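Local coordinates for uncharacterized protein (Mycobacterium tuberculosis, PDB 3KFW) that is of unknown function but, as a PaaX-like protein with an N-terminal helix-turn-helix family region, probably binds DNA as a transcriptional regulator, at residues P18-A23 with G59-D64. Residues are numbered along the deposited sequence; the frame is centred on the assembly and turned at random.
Sequences PAWATA and GYRLSD
In the N-terminal PaaX-like region, whose three helices followed by a hairpin are consistent with a winged helix-turn-helix, strand 59-62 gains a second, minimal partner where the loop ahead of helix 23-30 runs antiparallel beside it through Ala21 and Tyr60. This single bridge is a hydrogen-bonded pair: Ala21 N gives to Tyr60 O at 2.6 Å, and Tyr60 N returns a bond to Ala21 O at 2.8 Å, the latter donor lying above the carbonyl plane. Strand 53-56 pairs with 59-62 as the other half of the hairpin, the probable wing. Arg61 points toward the loop, and its side chain crosses the Trp20 indole at a slant. Its chain, extended from CG to NE, lays CG over the six-membered ring of Trp20, 3.9 Å from the centroid, a CH-pi contact. Farther out the guanidinium lies nearly parallel to the indole, 16° between planes, with NE 3.5 Å from Trp20 CZ2. An arginine suits this place because its methylenes pack on the indole while its head stays polar: NH1 donates in the guanidinium plane to a lone pair of Pro18 O, 3.1 Å away. At the other end, Gly59 takes phi 127° and psi -114°, a conformation open mainly to glycine, and its CA comes 3.6 Å from Ala21 O. The Tyr60 ring turns its edge to Ala21 O, and its CE2 meets Ala23 CB at 4.2 Å, a light apolar contact at the first residue of helix 23-30, whose N-cap is Thr22.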
ATOM      1  N   PRO A  18     -20.307  22.457  40.233  1.00 38.59           N
ATOM      2  CA  PRO A  18     -21.056  21.582  41.169  1.00 38.14           C
ATOM      3  C   PRO A  18     -22.429  22.078  41.624  1.00 37.43           C
ATOM      4  O   PRO A  18     -23.064  21.418  42.448  1.00 37.45           O
ATOM      5  CB  PRO A  18     -20.127  21.547  42.429  1.00 37.11           C
ATOM      6  CG  PRO A  18     -19.575  22.907  42.489  1.00 36.98           C
ATOM      7  CD  PRO A  18     -19.340  23.302  40.972  1.00 38.55           C
ATOM      8  N   ALA A  19     -22.860  23.248  41.172  1.00 37.36           N
ATOM      9  CA  ALA A  19     -24.212  23.717  41.534  1.00 37.85           C
ATOM     10  C   ALA A  19     -25.315  22.730  41.014  1.00 37.27           C
ATOM     11  O   ALA A  19     -25.060  21.945  40.111  1.00 37.85           O
ATOM     12  CB  ALA A  19     -24.439  25.159  41.036  1.00 36.88           C
ATOM     13  N   TRP A  20     -26.498  22.750  41.617  1.00 37.10           N
ATOM     14  CA  TRP A  20     -27.583  21.778  41.328  1.00 35.19           C
ATOM     15  C   TRP A  20     -28.647  22.630  40.747  1.00 35.08           C
ATOM     16  O   TRP A  20     -28.744  23.830  41.096  1.00 34.18           O
ATOM     17  CB  TRP A  20     -28.174  21.201  42.608  1.00 34.73           C
ATOM     18  CG  TRP A  20     -27.274  20.316  43.370  1.00 34.96           C
ATOM     19  CD1 TRP A  20     -26.366  20.691  44.340  1.00 30.39           C
ATOM     20  CD2 TRP A  20     -27.176  18.874  43.254  1.00 33.98           C
ATOM     21  NE1 TRP A  20     -25.713  19.583  44.797  1.00 30.70           N
ATOM     22  CE2 TRP A  20     -26.202  18.455  44.172  1.00 31.45           C
ATOM     23  CE3 TRP A  20     -27.783  17.918  42.431  1.00 33.34           C
ATOM     24  CZ2 TRP A  20     -25.848  17.110  44.321  1.00 29.21           C
ATOM     25  CZ3 TRP A  20     -27.428  16.576  42.589  1.00 32.86           C
ATOM     26  CH2 TRP A  20     -26.468  16.190  43.523  1.00 29.70           C
ATOM     27  N   ALA A  21     -29.440  22.015  39.870  1.00 34.77           N
ATOM     28  CA  ALA A  21     -30.499  22.689  39.162  1.00 34.93           C
ATOM     29  C   ALA A  21     -31.827  21.918  39.439  1.00 35.82           C
ATOM     30  O   ALA A  21     -31.918  20.705  39.159  1.00 35.16           O
ATOM     31  CB  ALA A  21     -30.180  22.719  37.688  1.00 32.97           C
ATOM     32  N   THR A  22     -32.830  22.618  39.982  1.00 36.81           N
ATOM     33  CA  THR A  22     -34.120  21.995  40.294  1.00 38.49           C
ATOM     34  C   THR A  22     -34.864  21.711  39.022  1.00 39.77           C
ATOM     35  O   THR A  22     -34.732  22.452  38.035  1.00 40.31           O
ATOM     36  CB  THR A  22     -35.035  22.889  41.182  1.00 38.79           C
ATOM     37  OG1 THR A  22     -35.591  23.977  40.409  1.00 38.34           O
ATOM     38  CG2 THR A  22     -34.266  23.436  42.437  1.00 38.49           C
ATOM     39  N   ALA A  23     -35.659  20.648  39.039  1.00 41.15           N
ATOM     40  CA  ALA A  23     -36.670  20.403  37.994  1.00 42.09           C
ATOM     41  C   ALA A  23     -37.335  21.683  37.490  1.00 43.14           C
ATOM     42  O   ALA A  23     -37.342  21.951  36.303  1.00 44.15           O
ATOM     43  CB  ALA A  23     -37.709  19.476  38.519  1.00 42.00           C
ATOM     44  N   GLY A  59     -31.791  18.871  43.477  1.00 36.56           N
ATOM     45  CA  GLY A  59     -32.239  18.696  42.096  1.00 36.66           C
ATOM     46  C   GLY A  59     -31.285  17.861  41.262  1.00 37.07           C
ATOM     47  O   GLY A  59     -31.092  16.684  41.531  1.00 37.86           O
ATOM     48  N   TYR A  60     -30.669  18.476  40.259  1.00 36.69           N
ATOM     49  CA  TYR A  60     -29.881  17.747  39.274  1.00 35.93           C
ATOM     50  C   TYR A  60     -28.577  18.492  38.926  1.00 36.12           C
ATOM     51  O   TYR A  60     -28.530  19.735  38.926  1.00 35.61           O
ATOM     52  CB  TYR A  60     -30.717  17.545  38.008  1.00 36.21           C
ATOM     53  CG  TYR A  60     -32.046  16.796  38.190  1.00 34.07           C
ATOM     54  CD1 TYR A  60     -32.097  15.413  38.079  1.00 32.39           C
ATOM     55  CD2 TYR A  60     -33.246  17.480  38.454  1.00 33.23           C
ATOM     56  CE1 TYR A  60     -33.298  14.718  38.230  1.00 33.81           C
ATOM     57  CE2 TYR A  60     -34.509  16.776  38.605  1.00 30.73           C
ATOM     58  CZ  TYR A  60     -34.521  15.395  38.489  1.00 32.62           C
ATOM     59  OH  TYR A  60     -35.708  14.635  38.662  1.00 32.32           O
ATOM     60  N   ARG A  61     -27.517  17.725  38.692  1.00 35.01           N
ATOM     61  CA  ARG A  61     -26.272  18.244  38.206  1.00 35.41           C
ATOM     62  C   ARG A  61     -25.608  17.059  37.467  1.00 36.27           C
ATOM     63  O   ARG A  61     -26.048  15.909  37.625  1.00 36.75           O
ATOM     64  CB  ARG A  61     -25.386  18.810  39.329  1.00 34.34           C
ATOM     65  CG  ARG A  61     -24.705  17.760  40.131  1.00 36.40           C
ATOM     66  CD  ARG A  61     -23.706  18.316  41.145  1.00 36.52           C
ATOM     67  NE  ARG A  61     -23.217  17.254  42.019  1.00 33.52           N
ATOM     68  CZ  ARG A  61     -22.429  17.440  43.082  1.00 33.92           C
ATOM     69  NH1 ARG A  61     -22.010  18.666  43.378  1.00 33.37           N
ATOM     70  NH2 ARG A  61     -22.027  16.397  43.818  1.00 25.68           N
ATOM     71  N   LEU A  62     -24.613  17.346  36.615  1.00 36.37           N
ATOM     72  CA  LEU A  62     -23.954  16.304  35.814  1.00 36.73           C
ATOM     73  C   LEU A  62     -23.273  15.197  36.669  1.00 37.35           C
ATOM     74  O   LEU A  62     -22.707  15.463  37.696  1.00 36.42           O
ATOM     75  CB  LEU A  62     -22.904  16.958  34.861  1.00 35.65           C
ATOM     76  CG  LEU A  62     -23.194  17.355  33.379  1.00 36.25           C
ATOM     77  CD1 LEU A  62     -24.612  17.865  33.102  1.00 32.78           C
ATOM     78  CD2 LEU A  62     -22.146  18.345  32.810  1.00 36.09           C
ATOM     79  N   SER A  63     -23.300  13.971  36.171  1.00 39.31           N
ATOM     80  CA  SER A  63     -22.459  12.860  36.617  1.00 40.62           C
ATOM     81  C   SER A  63     -20.970  13.126  36.516  1.00 42.52           C
ATOM     82  O   SER A  63     -20.515  13.782  35.551  1.00 43.61           O
ATOM     83  CB  SER A  63     -22.712  11.693  35.682  1.00 40.35           C
ATOM     84  OG  SER A  63     -22.327  10.502  36.316  1.00 41.49           O
ATOM     85  N   ASP A  64     -20.192  12.548  37.433  1.00 43.76           N
ATOM     86  CA  ASP A  64     -18.736  12.666  37.370  1.00 45.55           C
ATOM     87  C   ASP A  64     -18.118  12.147  36.060  1.00 46.09           C
ATOM     88  O   ASP A  64     -17.189  12.772  35.528  1.00 46.02           O
ATOM     89  CB  ASP A  64     -18.052  12.082  38.611  1.00 46.19           C
ATOM     90  CG  ASP A  64     -17.967  13.100  39.774  1.00 49.21           C
ATOM     91  OD1 ASP A  64     -17.541  14.264  39.534  1.00 51.08           O
ATOM     92  OD2 ASP A  64     -18.313  12.738  40.935  1.00 52.18           O
TER